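Local coordinates for alpha-Amylase (Thermotoga maritima, PDB 2B5D), which belongs to glycosyl hydrolase family 57, as an amylase-type enzyme with a core of mainly parallel strands surrounded by helices, at residues W29-I34 with E72-H77; K326-A331 with S374-L379. One frame throughout, in Å; residues are numbered along the deposited sequence.

How the interactions relate
Interactions 1 and 2 lie far apart in one chain. Their centres are 38 Å apart and their nearest atoms about 21 Å, so they do not touch. Both segments of interaction 1 precede those of interaction 2. Interaction 1 joins helices 27-47 and 68-91. Interaction 2 sets helix 309-338 against the loop before strand 377-379 and the first residue of that strand. Helix 27-47 is the first helix after strand 3-11, and strand 377-379 pairs with strand 3-11 in parallel. Interaction 1 packs two helices on each other by an apolar, aromatic contact. Only interaction 2 includes a strand of the sheet, and its contact is mixed polar and apolar.

Interaction 1. Residues W29-I34 with E72-H77; sequences WLFEAI and EKYERH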
ATOM      1  N   TRP A  29      12.427 -19.596   5.530  1.00 77.53           N
ATOM      2  CA  TRP A  29      11.894 -20.605   4.626  1.00 76.31           C
ATOM      3  C   TRP A  29      12.916 -21.746   4.503  1.00 74.18           C
ATOM      4  O   TRP A  29      12.600 -22.906   4.753  1.00 73.66           O
ATOM      5  CB  TRP A  29      11.603 -20.033   3.234  1.00 77.83           C
ATOM      6  CG  TRP A  29      10.688 -18.814   3.121  1.00 79.47           C
ATOM      7  CD1 TRP A  29      10.714 -17.888   2.106  1.00 81.35           C
ATOM      8  CD2 TRP A  29       9.624 -18.395   4.013  1.00 81.66           C
ATOM      9  NE1 TRP A  29       9.747 -16.925   2.307  1.00 82.14           N
ATOM     10  CE2 TRP A  29       9.061 -17.206   3.463  1.00 82.32           C
ATOM     11  CE3 TRP A  29       9.088 -18.904   5.220  1.00 83.99           C
ATOM     12  CZ2 TRP A  29       7.982 -16.507   4.081  1.00 81.79           C
ATOM     13  CZ3 TRP A  29       8.007 -18.201   5.846  1.00 81.97           C
ATOM     14  CH2 TRP A  29       7.473 -17.019   5.260  1.00 81.44           C
ATOM     15  N   LEU A  30      14.145 -21.386   4.159  1.00 71.50           N
ATOM     16  CA  LEU A  30      15.256 -22.322   4.113  1.00 69.47           C
ATOM     17  C   LEU A  30      15.414 -23.161   5.387  1.00 68.28           C
ATOM     18  O   LEU A  30      15.572 -24.385   5.331  1.00 67.44           O
ATOM     19  CB  LEU A  30      16.555 -21.558   3.847  1.00 69.24           C
ATOM     20  CG  LEU A  30      17.696 -22.129   2.997  1.00 67.67           C
ATOM     21  CD1 LEU A  30      18.991 -21.824   3.685  1.00 64.44           C
ATOM     22  CD2 LEU A  30      17.585 -23.619   2.659  1.00 66.19           C
ATOM     23  N   PHE A  31      15.373 -22.503   6.539  1.00 67.07           N
ATOM     24  CA  PHE A  31      15.544 -23.204   7.804  1.00 66.06           C
ATOM     25  C   PHE A  31      14.428 -24.199   8.130  1.00 64.10           C
ATOM     26  O   PHE A  31      14.696 -25.302   8.610  1.00 63.36           O
ATOM     27  CB  PHE A  31      15.745 -22.203   8.941  1.00 67.39           C
ATOM     28  CG  PHE A  31      16.906 -21.273   8.732  1.00 69.23           C
ATOM     29  CD1 PHE A  31      16.883 -19.987   9.278  1.00 72.39           C
ATOM     30  CD2 PHE A  31      18.023 -21.675   7.986  1.00 71.06           C
ATOM     31  CE1 PHE A  31      17.974 -19.103   9.086  1.00 73.47           C
ATOM     32  CE2 PHE A  31      19.107 -20.818   7.790  1.00 71.42           C
ATOM     33  CZ  PHE A  31      19.089 -19.529   8.338  1.00 71.41           C
ATOM     34  N   GLU A  32      13.191 -23.804   7.879  1.00 62.61           N
ATOM     35  CA  GLU A  32      12.058 -24.716   7.994  1.00 62.87           C
ATOM     36  C   GLU A  32      12.161 -25.889   7.004  1.00 61.18           C
ATOM     37  O   GLU A  32      11.952 -27.041   7.390  1.00 60.15           O
ATOM     38  CB  GLU A  32      10.743 -23.962   7.780  1.00 63.05           C
ATOM     39  CG  GLU A  32      10.377 -22.925   8.861  1.00 65.64           C
ATOM     40  CD  GLU A  32       9.325 -21.889   8.386  1.00 66.73           C
ATOM     41  OE1 GLU A  32       8.761 -21.170   9.249  1.00 70.94           O
ATOM     42  OE2 GLU A  32       9.058 -21.798   7.159  1.00 71.02           O
ATOM     43  N   ALA A  33      12.501 -25.603   5.733  1.00 60.13           N
ATOM     44  CA  ALA A  33      12.739 -26.683   4.740  1.00 58.85           C
ATOM     45  C   ALA A  33      13.811 -27.673   5.181  1.00 58.07           C
ATOM     46  O   ALA A  33      13.620 -28.870   5.059  1.00 57.76           O
ATOM     47  CB  ALA A  33      13.042 -26.128   3.394  1.00 58.34           C
ATOM     48  N   ILE A  34      14.909 -27.184   5.752  1.00 58.04           N
ATOM     49  CA  ILE A  34      15.985 -28.072   6.245  1.00 58.37           C
ATOM     50  C   ILE A  34      15.481 -28.926   7.401  1.00 58.50           C
ATOM     51  O   ILE A  34      15.732 -30.133   7.470  1.00 58.54           O
ATOM     52  CB  ILE A  34      17.259 -27.279   6.693  1.00 57.64           C
ATOM     53  CG1 ILE A  34      17.815 -26.437   5.551  1.00 58.53           C
ATOM     54  CG2 ILE A  34      18.338 -28.213   7.142  1.00 57.91           C
ATOM     55  CD1 ILE A  34      19.087 -25.663   5.903  1.00 58.86           C
ATOM     56  N   GLU A  72      26.011 -21.655   9.557  1.00 78.42           N
ATOM     57  CA  GLU A  72      26.224 -21.000  10.859  1.00 77.80           C
ATOM     58  C   GLU A  72      24.932 -20.386  11.413  1.00 76.75           C
ATOM     59  O   GLU A  72      24.572 -20.644  12.565  1.00 77.09           O
ATOM     60  CB  GLU A  72      27.349 -19.960  10.763  1.00 78.06           C
ATOM     61  CG  GLU A  72      28.741 -20.600  10.812  1.00 78.24           C
ATOM     62  CD  GLU A  72      29.902 -19.664  10.445  1.00 78.35           C
ATOM     63  OE1 GLU A  72      31.033 -20.194  10.330  1.00 79.86           O
ATOM     64  OE2 GLU A  72      29.705 -18.430  10.274  1.00 76.75           O
ATOM     65  N   LYS A  73      24.233 -19.610  10.586  1.00 75.28           N
ATOM     66  CA  LYS A  73      22.903 -19.092  10.932  1.00 74.42           C
ATOM     67  C   LYS A  73      21.869 -20.187  11.249  1.00 73.59           C
ATOM     68  O   LYS A  73      21.039 -20.011  12.143  1.00 74.18           O
ATOM     69  CB  LYS A  73      22.381 -18.143   9.847  1.00 74.45           C
ATOM     70  CG  LYS A  73      23.037 -16.781   9.876  1.00 75.76           C
ATOM     71  CD  LYS A  73      23.201 -16.160   8.471  1.00 78.01           C
ATOM     72  CE  LYS A  73      24.330 -15.079   8.420  1.00 77.39           C
ATOM     73  NZ  LYS A  73      25.566 -15.403   9.227  1.00 76.80           N
ATOM     74  N   TYR A  74      21.924 -21.317  10.546  1.00 72.11           N
ATOM     75  CA  TYR A  74      20.983 -22.406  10.816  1.00 70.78           C
ATOM     76  C   TYR A  74      21.245 -23.047  12.171  1.00 71.41           C
ATOM     77  O   TYR A  74      20.310 -23.385  12.889  1.00 70.89           O
ATOM     78  CB  TYR A  74      20.999 -23.484   9.707  1.00 68.69           C
ATOM     79  CG  TYR A  74      20.080 -24.652  10.013  1.00 65.21           C
ATOM     80  CD1 TYR A  74      20.584 -25.835  10.547  1.00 63.45           C
ATOM     81  CD2 TYR A  74      18.704 -24.553   9.803  1.00 60.62           C
ATOM     82  CE1 TYR A  74      19.744 -26.905  10.845  1.00 62.70           C
ATOM     83  CE2 TYR A  74      17.863 -25.600  10.098  1.00 60.81           C
ATOM     84  CZ  TYR A  74      18.385 -26.772  10.614  1.00 62.73           C
ATOM     85  OH  TYR A  74      17.547 -27.805  10.905  1.00 62.15           O
ATOM     86  N   GLU A  75      22.527 -23.225  12.488  1.00 72.93           N
ATOM     87  CA  GLU A  75      22.981 -23.836  13.734  1.00 74.69           C
ATOM     88  C   GLU A  75      22.494 -23.006  14.937  1.00 75.12           C
ATOM     89  O   GLU A  75      21.984 -23.547  15.928  1.00 75.19           O
ATOM     90  CB  GLU A  75      24.499 -23.894  13.712  1.00 74.98           C
ATOM     91  CG  GLU A  75      25.059 -25.257  14.044  1.00 79.03           C
ATOM     92  CD  GLU A  75      26.477 -25.480  13.496  1.00 84.39           C
ATOM     93  OE1 GLU A  75      27.431 -25.397  14.306  1.00 86.28           O
ATOM     94  OE2 GLU A  75      26.646 -25.746  12.270  1.00 85.77           O
ATOM     95  N   ARG A  76      22.626 -21.687  14.804  1.00 75.50           N
ATOM     96  CA  ARG A  76      22.169 -20.718  15.792  1.00 75.89           C
ATOM     97  C   ARG A  76      20.631 -20.651  15.858  1.00 76.17           C
ATOM     98  O   ARG A  76      20.049 -20.499  16.947  1.00 76.96           O
ATOM     99  CB  ARG A  76      22.845 -19.361  15.508  1.00 76.01           C
ATOM    100  CG  ARG A  76      21.986 -18.098  15.617  1.00 76.59           C
ATOM    101  CD  ARG A  76      22.865 -16.831  15.589  1.00 75.70           C
ATOM    102  NE  ARG A  76      24.078 -17.010  14.787  1.00 74.24           N
ATOM    103  CZ  ARG A  76      24.337 -16.374  13.638  1.00 74.22           C
ATOM    104  NH1 ARG A  76      23.459 -15.485  13.149  1.00 75.47           N
ATOM    105  NH2 ARG A  76      25.478 -16.618  12.981  1.00 69.18           N
ATOM    106  N   HIS A  77      19.968 -20.810  14.713  1.00 75.55           N
ATOM    107  CA  HIS A  77      18.510 -20.929  14.692  1.00 74.92           C
ATOM    108  C   HIS A  77      18.047 -22.216  15.390  1.00 74.54           C
ATOM    109  O   HIS A  77      17.069 -22.232  16.131  1.00 74.01           O
ATOM    110  CB  HIS A  77      18.002 -20.878  13.258  1.00 74.98           C
ATOM    111  CG  HIS A  77      16.622 -21.429  13.083  1.00 75.49           C
ATOM    112  ND1 HIS A  77      15.497 -20.634  13.101  1.00 76.58           N
ATOM    113  CD2 HIS A  77      16.187 -22.695  12.870  1.00 76.22           C
ATOM    114  CE1 HIS A  77      14.425 -21.387  12.915  1.00 77.22           C
ATOM    115  NE2 HIS A  77      14.816 -22.642  12.773  1.00 76.71           N
TER
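Helix 29-34 meets helix 72-77 through Phe31 and Tyr74; the axes of the segments lie 10.6 Å apart and cross at -70°. Phe31 CA and Tyr74 CA are 6.3 Å from each other. This is a helix-helix contact inside the family 57 domain, and its core is an aromatic cluster of Phe31, Tyr74 and His77. Phe31 points at the other helix and fills the middle of the contact. One face of its ring lies against the backbone of helix 72-77, where Tyr74 CA sits 4.3 Å from the ring centre in a CH-pi contact. The CZ atom reaches Lys73 CB at 3.9 Å. The amino end of Lys73 leads away from Phe31.

The rings of Phe31 and Tyr74 meet obliquely, with planes at 53°. Phe31 CD2 approaches the edge of the Tyr74 ring, 3.5 Å from its CD2. The two side chains run past each other in opposite directions. Tyr74 holds its CG anti to the backbone N (chi1 177°), which carries the ring on toward Ile34, one turn after Leu30. There the CG2 methyl of Ile34 lies over one face of the ring, off centre, 3.8 Å from Tyr74 CZ. The methyl covers the hydroxyl end of the ring. The hydroxyl is hydrogen-bonded to Thr35 OG1, so the polar end of this buried residue is satisfied on the helix it packs against. Phe117 of helix 97-119 also meets the Tyr74 ring.

His77 is one turn on from Lys73 and also points toward helix 29-34. It takes the near part of the Phe31 side chain, and the two rings are oblique to each other. The methylene carbon Phe31 CB lies over one face of the imidazole, 4.0 Å from His77 NE2.

Interaction 2. Residues K326-A331 with S374-L379; sequences KKESQA and SKDLKL
The carboxylates of Glu328 and Asp376 stand almost perpendicular, their planes 89° apart, with Glu328 OE1 and Asp376 OD2 4.2 Å from each other. Neither is stacked on the other. A water bridges them. It donates to Asp376 OD2 at 2.7 Å and more weakly to Glu328 OE1. Asp376 OD2 also has a salt bridge to Arg332, which would probably offset part of the repulsion.

Glu328 stretches out beyond CG and brings OE1 to Ser374, whose OG donates a very short bond of 2.5 Å to Glu328 OE1. So short a distance is probably not exact. The hydroxyl is anti to its own backbone N (chi1 176°) and faces the helix. It works both ways, since Asp376 N donates to Ser374 OG at 2.9 Å.

Beside the polar group, Leu377 wedges against the helix. Its CD1 rests on Glu328 CG at 3.7 Å. Its other methyl, CD2, meets Ala331 CB at 3.6 Å. Val371 and Ile5 also touch Leu377.

The Ser374 to Asp376 bond defines an ST turn. It lies where the chain passes from helix 360-373 to strand 377-379, ending a beta-alpha-beta crossover from strand 343-349, consistent with the (beta/alpha) barrel of family 57.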
ATOM      1  N   LYS A 326      -3.964 -48.906  -4.235  1.00 51.88           N
ATOM      2  CA  LYS A 326      -4.201 -48.201  -5.524  1.00 50.69           C
ATOM      3  C   LYS A 326      -3.101 -48.403  -6.609  1.00 49.46           C
ATOM      4  O   LYS A 326      -3.413 -48.522  -7.781  1.00 47.47           O
ATOM      5  CB  LYS A 326      -4.436 -46.725  -5.280  1.00 49.85           C
ATOM      6  CG  LYS A 326      -5.736 -46.513  -4.600  1.00 51.13           C
ATOM      7  CD  LYS A 326      -5.918 -45.112  -4.091  1.00 49.92           C
ATOM      8  CE  LYS A 326      -7.356 -44.746  -4.296  1.00 51.44           C
ATOM      9  NZ  LYS A 326      -8.141 -45.179  -3.113  1.00 53.72           N
ATOM     10  N   LYS A 327      -1.836 -48.497  -6.209  1.00 49.63           N
ATOM     11  CA  LYS A 327      -0.743 -48.615  -7.207  1.00 50.37           C
ATOM     12  C   LYS A 327      -0.613 -50.052  -7.723  1.00 51.75           C
ATOM     13  O   LYS A 327      -0.197 -50.290  -8.881  1.00 52.49           O
ATOM     14  CB  LYS A 327       0.607 -48.142  -6.631  1.00 49.51           C
ATOM     15  CG  LYS A 327       0.685 -46.655  -6.179  1.00 48.65           C
ATOM     16  CD  LYS A 327       0.378 -45.684  -7.302  1.00 46.73           C
ATOM     17  CE  LYS A 327      -1.105 -45.386  -7.376  1.00 46.32           C
ATOM     18  NZ  LYS A 327      -1.544 -44.478  -8.467  1.00 44.09           N
ATOM     19  N   GLU A 328      -0.932 -51.011  -6.843  1.00 51.78           N
ATOM     20  CA  GLU A 328      -0.952 -52.433  -7.194  1.00 51.72           C
ATOM     21  C   GLU A 328      -2.106 -52.690  -8.123  1.00 50.99           C
ATOM     22  O   GLU A 328      -1.984 -53.291  -9.178  1.00 50.85           O
ATOM     23  CB  GLU A 328      -1.126 -53.252  -5.938  1.00 52.19           C
ATOM     24  CG  GLU A 328       0.130 -53.246  -5.072  1.00 53.53           C
ATOM     25  CD  GLU A 328       0.017 -54.151  -3.876  1.00 55.44           C
ATOM     26  OE1 GLU A 328       1.067 -54.689  -3.434  1.00 58.01           O
ATOM     27  OE2 GLU A 328      -1.118 -54.334  -3.385  1.00 54.29           O
ATOM     28  N   SER A 329      -3.256 -52.219  -7.735  1.00 50.96           N
ATOM     29  CA  SER A 329      -4.370 -52.318  -8.635  1.00 51.51           C
ATOM     30  C   SER A 329      -4.002 -51.709 -10.021  1.00 51.40           C
ATOM     31  O   SER A 329      -4.182 -52.346 -11.050  1.00 52.18           O
ATOM     32  CB  SER A 329      -5.576 -51.664  -7.998  1.00 50.51           C
ATOM     33  OG  SER A 329      -6.611 -51.629  -8.930  1.00 53.00           O
ATOM     34  N   GLN A 330      -3.434 -50.505 -10.046  1.00 51.60           N
ATOM     35  CA  GLN A 330      -3.106 -49.816 -11.331  1.00 50.16           C
ATOM     36  C   GLN A 330      -2.026 -50.583 -12.138  1.00 49.63           C
ATOM     37  O   GLN A 330      -2.195 -50.808 -13.323  1.00 47.68           O
ATOM     38  CB  GLN A 330      -2.771 -48.337 -11.081  1.00 50.65           C
ATOM     39  CG  GLN A 330      -2.127 -47.570 -12.292  1.00 51.33           C
ATOM     40  CD  GLN A 330      -1.530 -46.242 -11.874  1.00 48.06           C
ATOM     41  OE1 GLN A 330      -0.716 -46.167 -10.945  1.00 44.81           O
ATOM     42  NE2 GLN A 330      -1.921 -45.197 -12.559  1.00 45.61           N
ATOM     43  N   ALA A 331      -0.992 -51.063 -11.458  1.00 49.49           N
ATOM     44  CA  ALA A 331       0.000 -51.899 -12.064  1.00 51.87           C
ATOM     45  C   ALA A 331      -0.567 -53.139 -12.769  1.00 54.50           C
ATOM     46  O   ALA A 331      -0.232 -53.416 -13.942  1.00 54.70           O
ATOM     47  CB  ALA A 331       1.072 -52.305 -11.039  1.00 51.50           C
ATOM     48  N   SER A 374       5.595 -55.737  -1.299  1.00 63.03           N
ATOM     49  CA  SER A 374       4.676 -56.061  -2.411  1.00 62.50           C
ATOM     50  C   SER A 374       5.259 -57.001  -3.464  1.00 63.36           C
ATOM     51  O   SER A 374       6.407 -56.869  -3.874  1.00 62.84           O
ATOM     52  CB  SER A 374       4.181 -54.802  -3.115  1.00 62.38           C
ATOM     53  OG  SER A 374       3.382 -55.133  -4.242  1.00 58.84           O
ATOM     54  N   LYS A 375       4.425 -57.947  -3.891  1.00 64.32           N
ATOM     55  CA  LYS A 375       4.753 -58.864  -4.964  1.00 64.81           C
ATOM     56  C   LYS A 375       4.297 -58.304  -6.326  1.00 63.92           C
ATOM     57  O   LYS A 375       4.583 -58.885  -7.371  1.00 64.51           O
ATOM     58  CB  LYS A 375       4.139 -60.261  -4.681  1.00 65.94           C
ATOM     59  CG  LYS A 375       4.841 -61.046  -3.543  1.00 68.09           C
ATOM     60  CD  LYS A 375       6.385 -61.099  -3.721  1.00 72.29           C
ATOM     61  CE  LYS A 375       7.115 -61.744  -2.514  1.00 72.67           C
ATOM     62  NZ  LYS A 375       6.992 -63.243  -2.480  1.00 75.16           N
ATOM     63  N   ASP A 376       3.592 -57.181  -6.312  1.00 62.49           N
ATOM     64  CA  ASP A 376       3.073 -56.582  -7.542  1.00 61.14           C
ATOM     65  C   ASP A 376       3.943 -55.371  -8.040  1.00 59.61           C
ATOM     66  O   ASP A 376       3.677 -54.805  -9.106  1.00 59.68           O
ATOM     67  CB  ASP A 376       1.606 -56.123  -7.323  1.00 61.11           C
ATOM     68  CG  ASP A 376       0.564 -57.301  -7.321  1.00 64.02           C
ATOM     69  OD1 ASP A 376       0.600 -58.199  -8.223  1.00 62.99           O
ATOM     70  OD2 ASP A 376      -0.347 -57.290  -6.438  1.00 65.58           O
ATOM     71  N   LEU A 377       4.954 -54.980  -7.260  1.00 57.19           N
ATOM     72  CA  LEU A 377       5.519 -53.623  -7.327  1.00 55.42           C
ATOM     73  C   LEU A 377       6.950 -53.578  -6.877  1.00 54.65           C
ATOM     74  O   LEU A 377       7.359 -54.271  -5.950  1.00 54.31           O
ATOM     75  CB  LEU A 377       4.746 -52.604  -6.467  1.00 54.24           C
ATOM     76  CG  LEU A 377       3.337 -52.117  -6.759  1.00 52.77           C
ATOM     77  CD1 LEU A 377       2.997 -51.074  -5.739  1.00 53.02           C
ATOM     78  CD2 LEU A 377       3.157 -51.552  -8.159  1.00 51.77           C
ATOM     79  N   LYS A 378       7.688 -52.718  -7.558  1.00 54.44           N
ATOM     80  CA  LYS A 378       9.089 -52.466  -7.299  1.00 54.12           C
ATOM     81  C   LYS A 378       9.309 -50.934  -7.288  1.00 52.82           C
ATOM     82  O   LYS A 378       8.734 -50.208  -8.105  1.00 51.96           O
ATOM     83  CB  LYS A 378       9.889 -53.101  -8.439  1.00 55.00           C
ATOM     84  CG  LYS A 378      11.413 -53.148  -8.199  1.00 56.78           C
ATOM     85  CD  LYS A 378      12.077 -54.056  -9.203  1.00 61.04           C
ATOM     86  CE  LYS A 378      11.448 -53.879 -10.590  1.00 63.53           C
ATOM     87  NZ  LYS A 378      12.396 -54.240 -11.712  1.00 66.15           N
ATOM     88  N   LEU A 379      10.107 -50.441  -6.352  1.00 51.63           N
ATOM     89  CA  LEU A 379      10.585 -49.064  -6.438  1.00 50.84           C
ATOM     90  C   LEU A 379      11.741 -49.062  -7.432  1.00 51.17           C
ATOM     91  O   LEU A 379      12.573 -49.942  -7.369  1.00 50.76           O
ATOM     92  CB  LEU A 379      11.096 -48.556  -5.103  1.00 49.54           C
ATOM     93  CG  LEU A 379      10.140 -48.500  -3.900  1.00 49.49           C
ATOM     94  CD1 LEU A 379      10.904 -48.020  -2.641  1.00 44.72           C
ATOM     95  CD2 LEU A 379       8.936 -47.627  -4.161  1.00 41.72           C
TER
HETATM   96  O   HOH W   1       0.583 -57.850  -3.960  1.00 58.51           O